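Local atomic coordinates of small heat shock protein hsp20 family (Sulfolobus solfataricus, PDB entry 4RZK), a protein that probably binds unfolding proteins as a small heat shock protein of the stress response, represented here by its alpha-crystallin domain. Residues I14-D18 against E19-V23. Numbering follows the deposited sequence.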
loop_
_atom_site.group_PDB
_atom_site.type_symbol
_atom_site.label_atom_id
_atom_site.label_comp_id
_atom_site.label_asym_id
_atom_site.label_seq_id
_atom_site.Cartn_x
_atom_site.Cartn_y
_atom_site.Cartn_z
ATOM N N ILE A 14 -2.537 17.434 0.773
ATOM C CA ILE A 14 -2.529 18.501 -0.194
ATOM C C ILE A 14 -3.810 19.300 -0.073
ATOM O O ILE A 14 -4.889 18.744 -0.042
ATOM C CB ILE A 14 -2.423 17.940 -1.612
ATOM C CG1 ILE A 14 -1.106 18.360 -2.253
ATOM C CG2 ILE A 14 -3.596 18.410 -2.442
ATOM C CD1 ILE A 14 -0.939 19.856 -2.402
ATOM N N GLU A 15 -3.687 20.614 -0.008
ATOM C CA GLU A 15 -4.859 21.457 0.098
ATOM C C GLU A 15 -4.997 22.311 -1.141
ATOM O O GLU A 15 -4.062 22.990 -1.541
ATOM C CB GLU A 15 -4.771 22.353 1.331
ATOM C CG GLU A 15 -4.311 23.763 1.039
ATOM C CD GLU A 15 -3.439 24.330 2.136
ATOM O OE1 GLU A 15 -3.971 24.990 3.041
ATOM O OE2 GLU A 15 -2.218 24.124 2.095
ATOM N N LYS A 16 -6.167 22.249 -1.760
ATOM C CA LYS A 16 -6.507 23.147 -2.844
ATOM C C LYS A 16 -7.858 23.792 -2.586
ATOM O O LYS A 16 -8.850 23.109 -2.372
ATOM C CB LYS A 16 -6.506 22.406 -4.178
ATOM C CG LYS A 16 -7.868 21.934 -4.641
ATOM C CD LYS A 16 -7.817 21.472 -6.090
ATOM C CE LYS A 16 -8.054 19.975 -6.213
ATOM N NZ LYS A 16 -7.007 19.310 -7.038
ATOM N N GLY A 17 -7.891 25.112 -2.617
ATOM C CA GLY A 17 -9.131 25.834 -2.446
ATOM C C GLY A 17 -9.857 25.520 -1.166
ATOM O O GLY A 17 -9.278 25.519 -0.092
ATOM N N ASP A 18 -11.149 25.267 -1.297
ATOM C CA ASP A 18 -12.017 24.952 -0.176
ATOM C C ASP A 18 -11.607 23.653 0.491
ATOM O O ASP A 18 -11.621 23.533 1.708
ATOM C CB ASP A 18 -13.450 24.806 -0.695
ATOM C CG ASP A 18 -14.477 25.376 0.252
ATOM O OD1 ASP A 18 -14.122 26.275 1.037
ATOM O OD2 ASP A 18 -15.641 24.926 0.206
ATOM N N GLU A 19 -11.271 22.673 -0.335
ATOM C CA GLU A 19 -10.962 21.328 0.119
ATOM C C GLU A 19 -9.537 21.130 0.599
ATOM O O GLU A 19 -8.619 21.798 0.149
ATOM C CB GLU A 19 -11.270 20.326 -0.987
ATOM C CG GLU A 19 -12.744 20.201 -1.314
ATOM C CD GLU A 19 -12.996 19.437 -2.594
ATOM O OE1 GLU A 19 -12.055 19.268 -3.388
ATOM O OE2 GLU A 19 -14.143 19.003 -2.807
ATOM N N ILE A 20 -9.372 20.191 1.519
ATOM C CA ILE A 20 -8.079 19.626 1.838
ATOM C C ILE A 20 -8.177 18.136 1.574
ATOM O O ILE A 20 -9.089 17.482 2.040
ATOM C CB ILE A 20 -7.704 19.815 3.307
ATOM C CG1 ILE A 20 -7.235 21.236 3.566
ATOM C CG2 ILE A 20 -6.592 18.861 3.683
ATOM C CD1 ILE A 20 -6.627 21.416 4.934
ATOM N N LYS A 21 -7.242 17.594 0.822
ATOM C CA LYS A 21 -7.302 16.193 0.508
ATOM C C LYS A 21 -6.174 15.527 1.229
ATOM O O LYS A 21 -5.038 15.940 1.104
ATOM C CB LYS A 21 -7.211 15.952 -0.999
ATOM C CG LYS A 21 -8.428 16.424 -1.779
ATOM C CD LYS A 21 -8.262 16.177 -3.268
ATOM C CE LYS A 21 -9.487 16.628 -4.045
ATOM N NZ LYS A 21 -9.328 16.414 -5.509
ATOM N N VAL A 22 -6.465 14.457 1.954
ATOM C CA VAL A 22 -5.417 13.699 2.622
ATOM C C VAL A 22 -5.323 12.293 2.064
ATOM O O VAL A 22 -6.312 11.605 1.958
ATOM C CB VAL A 22 -5.635 13.632 4.134
ATOM C CG1 VAL A 22 -4.587 12.745 4.774
ATOM C CG2 VAL A 22 -5.580 15.020 4.729
ATOM N N VAL A 23 -4.121 11.877 1.708
ATOM C CA VAL A 23 -3.915 10.571 1.115
ATOM C C VAL A 23 -3.053 9.691 1.998
ATOM O O VAL A 23 -1.991 10.094 2.414
ATOM C CB VAL A 23 -3.235 10.694 -0.245
ATOM C CG1 VAL A 23 -2.762 9.344 -0.723
ATOM C CG2 VAL A 23 -4.179 11.312 -1.247
#
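The amide N of Lys21 gives its hydrogen to Ile14 O at 2.8 Å. The reciprocal bond, from Ile14 N to Lys21 O, measures 2.9 Å and is nearly straight at 166°. Together they make Ile14 and Lys21 a hydrogen-bonded antiparallel pair in a beta hairpin of the alpha-crystallin domain, which illustrates how a tight turn lets consecutive strands pair. The chain reverses in a type II' turn from Lys16 to Glu19, with Gly17 supplying the positive phi (57°) that glycine readily adopts. Nearer the turn, Lys16 N makes a weak bond to Glu19 O, 3.1 Å long and bent to 128°.

Next to the Ile14-Lys21 pair on the turn side, Glu15 and Ile20 form a non-hydrogen-bonded pair, and their side chains share a face of the sheet. There Glu15 CB lies 3.5 Å from Ile20 CG1; Pro63 touches both side chains, and Val13 also packs on the buried Ile20. Lys16 and Lys21 project from the other face, where the straight Lys21 chain meets the bent Lys16 chain at a slant. Their NZ atoms lie 4.0 Å apart, an approach their like charges probably disfavour, and Lys21 NZ is 3.8 Å from Lys16 CE.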